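Local coordinates for fatty acid amide hydrolase (Candida albicans, PDB 6KVR), which probably hydrolyses amides of monocarboxylic acids to the carboxylate and ammonium, as a serine hydrolase of the amidase family, at residues A41-Y46 against R110-H115; P383-A388 against D449-F454; D453-N458 against S546-F551. One frame throughout, in Å; residues are numbered along the deposited sequence.

Interaction 1 (A41-Y46 against R110-H115)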
loop_
_atom_site.group_PDB
_atom_site.type_symbol
_atom_site.label_atom_id
_atom_site.label_comp_id
_atom_site.label_asym_id
_atom_site.label_seq_id
_atom_site.Cartn_x
_atom_site.Cartn_y
_atom_site.Cartn_z
ATOM N N ALA A 41 -4.019 -40.496 -10.377
ATOM C CA ALA A 41 -3.488 -40.108 -9.078
ATOM C C ALA A 41 -4.466 -40.354 -7.926
ATOM O O ALA A 41 -4.112 -40.091 -6.769
ATOM C CB ALA A 41 -3.055 -38.633 -9.111
ATOM N N ILE A 42 -5.671 -40.850 -8.201
ATOM C CA ILE A 42 -6.645 -41.197 -7.166
ATOM C C ILE A 42 -6.314 -42.575 -6.598
ATOM O O ILE A 42 -6.333 -43.564 -7.341
ATOM C CB ILE A 42 -8.075 -41.175 -7.732
ATOM C CG1 ILE A 42 -8.506 -39.749 -8.082
ATOM C CG2 ILE A 42 -9.053 -41.817 -6.756
ATOM C CD1 ILE A 42 -9.767 -39.687 -8.904
ATOM N N PRO A 43 -6.005 -42.705 -5.309
ATOM C CA PRO A 43 -5.711 -44.036 -4.748
ATOM C C PRO A 43 -6.985 -44.861 -4.597
ATOM O O PRO A 43 -7.932 -44.451 -3.920
ATOM C CB PRO A 43 -5.076 -43.716 -3.389
ATOM C CG PRO A 43 -4.796 -42.233 -3.411
ATOM C CD PRO A 43 -5.851 -41.650 -4.299
ATOM N N LYS A 44 -6.999 -46.044 -5.216
ATOM C CA LYS A 44 -8.231 -46.835 -5.249
ATOM C C LYS A 44 -8.663 -47.284 -3.855
ATOM O O LYS A 44 -9.859 -47.314 -3.549
ATOM C CB LYS A 44 -8.070 -48.041 -6.165
ATOM C CG LYS A 44 -9.345 -48.320 -6.958
ATOM C CD LYS A 44 -9.667 -49.801 -7.018
ATOM C CE LYS A 44 -11.114 -50.036 -7.434
ATOM N NZ LYS A 44 -11.519 -51.459 -7.195
ATOM N N ASN A 45 -7.710 -47.622 -2.988
ATOM C CA ASN A 45 -8.081 -48.022 -1.631
ATOM C C ASN A 45 -8.804 -46.907 -0.883
ATOM O O ASN A 45 -9.560 -47.186 0.053
ATOM C CB ASN A 45 -6.837 -48.468 -0.861
ATOM C CG ASN A 45 -5.611 -47.625 -1.187
ATOM O OD1 ASN A 45 -5.291 -47.402 -2.367
ATOM N ND2 ASN A 45 -4.916 -47.149 -0.141
ATOM N N TYR A 46 -8.595 -45.646 -1.274
ATOM C CA TYR A 46 -9.276 -44.519 -0.647
ATOM C C TYR A 46 -10.585 -44.164 -1.338
ATOM O O TYR A 46 -11.306 -43.280 -0.858
ATOM C CB TYR A 46 -8.368 -43.286 -0.621
ATOM C CG TYR A 46 -7.223 -43.381 0.349
ATOM C CD1 TYR A 46 -7.159 -44.404 1.296
ATOM C CD2 TYR A 46 -6.193 -42.448 0.317
ATOM C CE1 TYR A 46 -6.097 -44.490 2.186
ATOM C CE2 TYR A 46 -5.130 -42.523 1.206
ATOM C CZ TYR A 46 -5.087 -43.540 2.139
ATOM O OH TYR A 46 -4.027 -43.601 3.020
ATOM N N ARG A 110 -9.663 -38.749 3.481
ATOM C CA ARG A 110 -10.839 -37.886 3.454
ATOM C C ARG A 110 -10.835 -36.961 2.236
ATOM O O ARG A 110 -11.907 -36.636 1.709
ATOM C CB ARG A 110 -10.935 -37.086 4.758
ATOM C CG ARG A 110 -12.333 -36.520 5.047
ATOM C CD ARG A 110 -12.538 -36.153 6.526
ATOM N NE ARG A 110 -13.724 -35.321 6.725
ATOM C CZ ARG A 110 -14.302 -35.080 7.898
ATOM N NH1 ARG A 110 -13.845 -35.610 9.022
ATOM N NH2 ARG A 110 -15.373 -34.292 7.945
ATOM N N ALA A 111 -9.645 -36.566 1.750
ATOM C CA ALA A 111 -9.571 -35.694 0.576
ATOM C C ALA A 111 -9.920 -36.450 -0.698
ATOM O O ALA A 111 -10.526 -35.879 -1.615
ATOM C CB ALA A 111 -8.178 -35.061 0.466
ATOM N N THR A 112 -9.548 -37.732 -0.785
ATOM C CA THR A 112 -9.921 -38.520 -1.962
ATOM C C THR A 112 -11.432 -38.697 -2.037
ATOM O O THR A 112 -12.030 -38.592 -3.119
ATOM C CB THR A 112 -9.229 -39.889 -1.936
ATOM O OG1 THR A 112 -7.818 -39.710 -1.763
ATOM C CG2 THR A 112 -9.467 -40.639 -3.231
ATOM N N LEU A 113 -12.067 -38.963 -0.891
ATOM C CA LEU A 113 -13.525 -38.991 -0.844
ATOM C C LEU A 113 -14.106 -37.646 -1.273
ATOM O O LEU A 113 -15.003 -37.592 -2.126
ATOM C CB LEU A 113 -13.991 -39.388 0.561
ATOM C CG LEU A 113 -13.636 -40.849 0.895
ATOM C CD1 LEU A 113 -13.761 -41.128 2.393
ATOM C CD2 LEU A 113 -14.448 -41.852 0.062
ATOM N N ALA A 114 -13.561 -36.544 -0.739
ATOM C CA ALA A 114 -14.021 -35.211 -1.140
ATOM C C ALA A 114 -14.006 -35.039 -2.663
ATOM O O ALA A 114 -15.000 -34.602 -3.261
ATOM C CB ALA A 114 -13.162 -34.136 -0.470
ATOM N N HIS A 115 -12.890 -35.404 -3.309
ATOM C CA HIS A 115 -12.802 -35.294 -4.765
ATOM C C HIS A 115 -13.827 -36.175 -5.471
ATOM O O HIS A 115 -14.424 -35.759 -6.471
ATOM C CB HIS A 115 -11.401 -35.663 -5.256
ATOM C CG HIS A 115 -11.252 -35.543 -6.743
ATOM N ND1 HIS A 115 -11.341 -34.335 -7.403
ATOM C CD2 HIS A 115 -11.068 -36.479 -7.701
ATOM C CE1 HIS A 115 -11.184 -34.527 -8.701
ATOM N NE2 HIS A 115 -11.023 -35.822 -8.911
#

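Interaction 2 (P383-A388 against D449-F454)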
loop_
_atom_site.group_PDB
_atom_site.type_symbol
_atom_site.label_atom_id
_atom_site.label_comp_id
_atom_site.label_asym_id
_atom_site.label_seq_id
_atom_site.Cartn_x
_atom_site.Cartn_y
_atom_site.Cartn_z
ATOM N N PRO A 383 -23.924 3.521 2.688
ATOM C CA PRO A 383 -24.006 4.557 1.651
ATOM C C PRO A 383 -23.157 4.256 0.427
ATOM O O PRO A 383 -22.133 3.572 0.491
ATOM C CB PRO A 383 -23.488 5.813 2.368
ATOM C CG PRO A 383 -22.543 5.268 3.413
ATOM C CD PRO A 383 -23.047 3.900 3.809
ATOM N N ASN A 384 -23.613 4.785 -0.707
ATOM C CA ASN A 384 -22.844 4.782 -1.949
ATOM C C ASN A 384 -22.489 3.379 -2.432
ATOM O O ASN A 384 -21.501 3.217 -3.147
ATOM C CB ASN A 384 -21.562 5.607 -1.815
ATOM C CG ASN A 384 -21.806 7.070 -2.014
ATOM O OD1 ASN A 384 -22.547 7.460 -2.908
ATOM N ND2 ASN A 384 -21.188 7.896 -1.180
ATOM N N THR A 385 -23.275 2.355 -2.057
ATOM C CA THR A 385 -22.985 1.002 -2.532
ATOM C C THR A 385 -23.089 0.896 -4.054
ATOM O O THR A 385 -22.359 0.118 -4.668
ATOM C CB THR A 385 -23.909 -0.028 -1.866
ATOM O OG1 THR A 385 -25.275 0.361 -2.027
ATOM C CG2 THR A 385 -23.587 -0.166 -0.362
ATOM N N LYS A 386 -23.965 1.677 -4.680
ATOM C CA LYS A 386 -24.034 1.677 -6.136
ATOM C C LYS A 386 -22.754 2.234 -6.752
ATOM O O LYS A 386 -22.215 1.658 -7.702
ATOM C CB LYS A 386 -25.253 2.471 -6.609
ATOM C CG LYS A 386 -25.392 2.525 -8.128
ATOM C CD LYS A 386 -26.741 3.097 -8.529
ATOM C CE LYS A 386 -26.791 3.394 -10.023
ATOM N NZ LYS A 386 -28.115 3.951 -10.439
ATOM N N LEU A 387 -22.250 3.360 -6.233
ATOM C CA LEU A 387 -20.974 3.861 -6.732
ATOM C C LEU A 387 -19.852 2.858 -6.471
ATOM O O LEU A 387 -18.987 2.646 -7.331
ATOM C CB LEU A 387 -20.659 5.216 -6.095
ATOM C CG LEU A 387 -19.393 5.935 -6.569
ATOM C CD1 LEU A 387 -19.497 6.297 -8.049
ATOM C CD2 LEU A 387 -19.144 7.180 -5.709
ATOM N N ALA A 388 -19.842 2.235 -5.284
ATOM C CA ALA A 388 -18.797 1.266 -4.978
ATOM C C ALA A 388 -18.846 0.094 -5.950
ATOM O O ALA A 388 -17.810 -0.319 -6.484
ATOM C CB ALA A 388 -18.918 0.777 -3.535
ATOM N N ASP A 449 -12.663 6.486 3.094
ATOM C CA ASP A 449 -12.759 7.448 4.184
ATOM C C ASP A 449 -14.185 7.525 4.705
ATOM O O ASP A 449 -14.402 7.570 5.923
ATOM C CB ASP A 449 -12.270 8.825 3.728
ATOM C CG ASP A 449 -10.748 8.921 3.696
ATOM O OD1 ASP A 449 -10.090 8.304 4.562
ATOM O OD2 ASP A 449 -10.200 9.609 2.803
ATOM N N GLN A 450 -15.172 7.517 3.801
ATOM C CA GLN A 450 -16.559 7.607 4.240
ATOM C C GLN A 450 -16.882 6.488 5.224
ATOM O O GLN A 450 -17.501 6.728 6.266
ATOM C CB GLN A 450 -17.504 7.569 3.033
ATOM C CG GLN A 450 -18.968 7.742 3.407
ATOM C CD GLN A 450 -19.905 7.848 2.202
ATOM O OE1 GLN A 450 -19.565 7.455 1.083
ATOM N NE2 GLN A 450 -21.087 8.399 2.431
ATOM N N TYR A 451 -16.423 5.268 4.935
ATOM C CA TYR A 451 -16.744 4.115 5.769
ATOM C C TYR A 451 -15.878 4.067 7.018
ATOM O O TYR A 451 -16.342 3.651 8.085
ATOM C CB TYR A 451 -16.576 2.814 4.966
ATOM C CG TYR A 451 -17.802 2.426 4.189
ATOM C CD1 TYR A 451 -18.186 3.144 3.068
ATOM C CD2 TYR A 451 -18.592 1.357 4.592
ATOM C CE1 TYR A 451 -19.319 2.813 2.371
ATOM C CE2 TYR A 451 -19.728 1.007 3.894
ATOM C CZ TYR A 451 -20.085 1.742 2.782
ATOM O OH TYR A 451 -21.216 1.398 2.065
ATOM N N ASN A 452 -14.607 4.440 6.895
ATOM C CA ASN A 452 -13.758 4.470 8.076
ATOM C C ASN A 452 -14.247 5.542 9.045
ATOM O O ASN A 452 -14.315 5.305 10.254
ATOM C CB ASN A 452 -12.301 4.687 7.654
ATOM C CG ASN A 452 -11.331 4.762 8.831
ATOM O OD1 ASN A 452 -11.197 3.820 9.620
ATOM N ND2 ASN A 452 -10.615 5.880 8.921
ATOM N N ASP A 453 -14.662 6.701 8.519
ATOM C CA ASP A 453 -15.201 7.758 9.367
ATOM C C ASP A 453 -16.483 7.316 10.055
ATOM O O ASP A 453 -16.781 7.770 11.165
ATOM C CB ASP A 453 -15.501 9.004 8.544
ATOM C CG ASP A 453 -14.246 9.737 8.108
ATOM O OD1 ASP A 453 -13.151 9.449 8.645
ATOM O OD2 ASP A 453 -14.361 10.613 7.224
ATOM N N PHE A 454 -17.276 6.470 9.391
ATOM C CA PHE A 454 -18.496 5.964 10.007
ATOM C C PHE A 454 -18.177 5.138 11.245
ATOM O O PHE A 454 -18.760 5.356 12.312
ATOM C CB PHE A 454 -19.301 5.129 9.011
ATOM C CG PHE A 454 -20.346 4.252 9.667
ATOM C CD1 PHE A 454 -21.512 4.804 10.182
ATOM C CD2 PHE A 454 -20.154 2.891 9.780
ATOM C CE1 PHE A 454 -22.479 4.013 10.790
ATOM C CE2 PHE A 454 -21.121 2.082 10.381
ATOM C CZ PHE A 454 -22.289 2.650 10.888
#

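Interaction 3 (D453-N458 against S546-F551)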
loop_
_atom_site.group_PDB
_atom_site.type_symbol
_atom_site.label_atom_id
_atom_site.label_comp_id
_atom_site.label_asym_id
_atom_site.label_seq_id
_atom_site.Cartn_x
_atom_site.Cartn_y
_atom_site.Cartn_z
ATOM N N ASP A 453 -14.662 6.701 8.519
ATOM C CA ASP A 453 -15.201 7.758 9.367
ATOM C C ASP A 453 -16.483 7.316 10.055
ATOM O O ASP A 453 -16.781 7.770 11.165
ATOM C CB ASP A 453 -15.501 9.004 8.544
ATOM C CG ASP A 453 -14.246 9.737 8.108
ATOM O OD1 ASP A 453 -13.151 9.449 8.645
ATOM O OD2 ASP A 453 -14.361 10.613 7.224
ATOM N N PHE A 454 -17.276 6.470 9.391
ATOM C CA PHE A 454 -18.496 5.964 10.007
ATOM C C PHE A 454 -18.177 5.138 11.245
ATOM O O PHE A 454 -18.760 5.356 12.312
ATOM C CB PHE A 454 -19.301 5.129 9.011
ATOM C CG PHE A 454 -20.346 4.252 9.667
ATOM C CD1 PHE A 454 -21.512 4.804 10.182
ATOM C CD2 PHE A 454 -20.154 2.891 9.780
ATOM C CE1 PHE A 454 -22.479 4.013 10.790
ATOM C CE2 PHE A 454 -21.121 2.082 10.381
ATOM C CZ PHE A 454 -22.289 2.650 10.888
HETATM N N MSE A 455 -17.250 4.189 11.126
HETATM C CA MSE A 455 -16.903 3.345 12.257
HETATM C C MSE A 455 -16.083 4.040 13.356
HETATM O O MSE A 455 -16.204 3.675 14.527
HETATM C CB MSE A 455 -16.158 2.091 11.785
HETATM C CG MSE A 455 -16.949 1.252 10.775
HETATM SE SE MSE A 455 -15.938 -0.228 10.049
HETATM C CE MSE A 455 -15.876 -1.312 11.672
ATOM N N VAL A 456 -15.241 5.008 12.980
ATOM C CA VAL A 456 -14.493 5.772 13.974
ATOM C C VAL A 456 -15.436 6.677 14.759
ATOM O O VAL A 456 -15.515 6.590 15.987
ATOM C CB VAL A 456 -13.367 6.578 13.298
ATOM C CG1 VAL A 456 -12.758 7.611 14.272
ATOM C CG2 VAL A 456 -12.297 5.642 12.757
ATOM N N GLN A 457 -16.200 7.520 14.055
ATOM C CA GLN A 457 -17.030 8.546 14.680
ATOM C C GLN A 457 -18.201 7.971 15.458
ATOM O O GLN A 457 -18.712 8.641 16.361
ATOM C CB GLN A 457 -17.565 9.510 13.617
ATOM C CG GLN A 457 -16.507 10.465 13.085
ATOM C CD GLN A 457 -16.968 11.233 11.863
ATOM O OE1 GLN A 457 -16.293 12.162 11.410
ATOM N NE2 GLN A 457 -18.126 10.851 11.319
ATOM N N ASN A 458 -18.647 6.763 15.122
ATOM C CA ASN A 458 -19.762 6.120 15.797
ATOM C C ASN A 458 -19.304 4.977 16.685
ATOM O O ASN A 458 -20.131 4.169 17.125
ATOM C CB ASN A 458 -20.774 5.627 14.764
ATOM C CG ASN A 458 -21.459 6.765 14.033
ATOM O OD1 ASN A 458 -22.285 7.468 14.610
ATOM N ND2 ASN A 458 -21.125 6.951 12.758
ATOM N N SER A 546 -16.819 -7.635 9.060
ATOM C CA SER A 546 -15.767 -6.751 8.572
ATOM C C SER A 546 -15.302 -5.786 9.662
ATOM O O SER A 546 -16.125 -5.194 10.366
ATOM C CB SER A 546 -16.253 -5.937 7.373
ATOM O OG SER A 546 -16.845 -6.781 6.417
ATOM N N GLY A 547 -13.983 -5.604 9.774
ATOM C CA GLY A 547 -13.397 -4.645 10.679
ATOM C C GLY A 547 -12.682 -3.521 9.948
ATOM O O GLY A 547 -12.588 -3.500 8.724
ATOM N N LYS A 548 -12.185 -2.562 10.736
ATOM C CA LYS A 548 -11.399 -1.479 10.164
ATOM C C LYS A 548 -10.082 -2.014 9.594
ATOM O O LYS A 548 -9.591 -3.081 9.976
ATOM C CB LYS A 548 -11.123 -0.394 11.212
ATOM C CG LYS A 548 -12.299 0.547 11.475
ATOM C CD LYS A 548 -12.183 1.234 12.834
ATOM C CE LYS A 548 -11.514 0.312 13.846
ATOM N NZ LYS A 548 -11.608 0.829 15.242
ATOM N N ARG A 549 -9.502 -1.240 8.673
ATOM C CA ARG A 549 -8.321 -1.688 7.936
ATOM C C ARG A 549 -7.158 -1.974 8.875
ATOM O O ARG A 549 -6.825 -1.152 9.738
ATOM C CB ARG A 549 -7.907 -0.626 6.908
ATOM C CG ARG A 549 -8.888 -0.448 5.774
ATOM C CD ARG A 549 -8.296 0.451 4.700
ATOM N NE ARG A 549 -7.409 -0.281 3.805
ATOM C CZ ARG A 549 -6.307 0.231 3.271
ATOM N NH1 ARG A 549 -5.922 1.473 3.532
ATOM N NH2 ARG A 549 -5.577 -0.515 2.445
ATOM N N TYR A 550 -6.541 -3.141 8.689
ATOM C CA TYR A 550 -5.385 -3.636 9.442
ATOM C C TYR A 550 -5.725 -4.015 10.876
ATOM O O TYR A 550 -4.824 -4.228 11.689
ATOM C CB TYR A 550 -4.213 -2.646 9.396
ATOM C CG TYR A 550 -3.715 -2.558 7.983
ATOM C CD1 TYR A 550 -2.963 -3.594 7.433
ATOM C CD2 TYR A 550 -4.071 -1.491 7.167
ATOM C CE1 TYR A 550 -2.538 -3.548 6.124
ATOM C CE2 TYR A 550 -3.655 -1.434 5.849
ATOM C CZ TYR A 550 -2.893 -2.464 5.333
ATOM O OH TYR A 550 -2.491 -2.406 4.018
ATOM N N PHE A 551 -7.010 -4.135 11.197
ATOM C CA PHE A 551 -7.441 -4.679 12.484
ATOM C C PHE A 551 -7.924 -6.119 12.344
ATOM O O PHE A 551 -8.886 -6.527 13.001
ATOM C CB PHE A 551 -8.518 -3.789 13.096
ATOM C CG PHE A 551 -7.986 -2.480 13.647
ATOM C CD1 PHE A 551 -7.566 -1.464 12.787
ATOM C CD2 PHE A 551 -7.894 -2.267 15.023
ATOM C CE1 PHE A 551 -7.074 -0.253 13.287
ATOM C CE2 PHE A 551 -7.407 -1.050 15.529
ATOM C CZ PHE A 551 -6.995 -0.044 14.660
HETATM O O HOH W 1 -14.181 1.781 16.294
#

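Interaction 1 (A41-Y46 against R110-H115)
Y46 and T112 mark the nearest approach of the two backbones, with their CA atoms 6.2 Å apart where the loop after helix 20-40 runs past helix 100-118. T112 is the central side chain on the helix, and three residues of the loop close on it. Its methyl CG2 meets CG2 of I42 at 3.7 Å. Its CB faces CB of Y46, also at 3.7 Å. The third neighbour is P43, whose ring carbon CD rests 3.8 Å from T112 OG1. That hydroxyl also lies at the edge of the Y46 ring, near its plane. The Y46 ring itself leads away from T112 and stacks on H109, further back along the helix. One turn further on from T112, CD1 of I42 reaches the edge of the H115 imidazole, 3.7 Å from CD2. H115 carries its ring there because CG is anti to the backbone N (chi1 -179°). L113 adds a smaller touch, with CD2 3.6 Å from the backbone O of Y46. No hydrogen bond crosses between 41-46 and 110-115. T112 OG1 bonds to A108 O, and H115 ND1 bonds to A121 N. Y46 OH makes a weak hydrogen bond to K105 NZ further back on the helix. Between the two segments themselves the contact is van der Waals packing alone, so their fit rests on shape.

Interaction 2 (P383-A388 against D449-F454)
N384 ND2 donates to Q450 OE1 at 2.8 Å, and the bond is fairly straight, with an N-H...O angle of 160°. The donor lies in the carbonyl plane of Q450, on a lone pair, and the acceptor lies in the amide plane of N384. The two amides are still turned 62° against each other. Q450 spans the gap with an extended chain, CG anti to the backbone N. Its NE2 passes alongside the P383 ring, 3.5 Å from CB. The next residue makes the second polar link: Y451 OH donates to the backbone O of P383, also at 2.8 Å. This donor is tilted 21° from the carbonyl plane. The P383 ring closes over the end of the tyrosine, with CD 3.8 Å from CZ, and T385 CG2 comes to 3.7 Å from the same OH. Two neighbouring residues of one helix thus hold the turn that leads into another. T385 OG1 bonds to D350 O. D449 makes a salt bridge to K280 of the second subunit. The contact joins the start of helix 385-397 to helix 434-457, while Y451 and A388 both pack on helix 482-490.

Interaction 3 (D453-N458 against S546-F551)
M455 and K548 pack where the last turns of helix 434-457 lie against the end of strand 540-546 and the loop after it. The strand is a member of the large mixed sheet in the amidase fold. It gives way to a type II beta turn from K548 to F551, which leads into helix 552-565. The packed part is van der Waals contact centred on M455, modelled as selenomethionine. Its SE lies 4.0 Å from K548 CG, and the two side chains run alongside each other, pointing opposite ways. The chain of M455 is bent at its end (chi3 70°), and this brings CE over the backbone of the strand end. CE is 4.1 Å from S546 O and 4.2 Å from G547 C. F492 also packs on M455, and S546 OG bonds to T494 OG1. The side chain of S546 is about 11 Å from that of G256, a predicted substrate-binding residue.

The other side is looser. V456 comes no nearer than 4.4 Å, between its CG2 and K548 CD, and both residues are partly exposed. V456 also packs on E321 of the second subunit. No direct hydrogen bond joins 453-458 to 546-551. The bent K548 chain instead ends at a water, which accepts from NZ at 2.9 Å. The same water donates to the backbone O of M455 across a longer 3.3 Å.

From the N terminus, interaction 1 comes first. It closes a largely helical loop of 63 residues and ties the chain after helix 20-40 to helix 100-118. Interaction 2 closes a loop of 60 residues and ties the start of helix 385-397 to helix 434-457. Interaction 3 starts where interaction 2 ends, sharing D453 and F454. It closes a loop of 87 residues, tying the end of helix 434-457 to the end of strand 540-546. The three loops follow in series, and none encloses another. Interactions 2 and 3 have centres 11 Å apart, and N452 packs on K548 between them. Both touch the second subunit. Interaction 1 lies on the opposite side of the chain's centre.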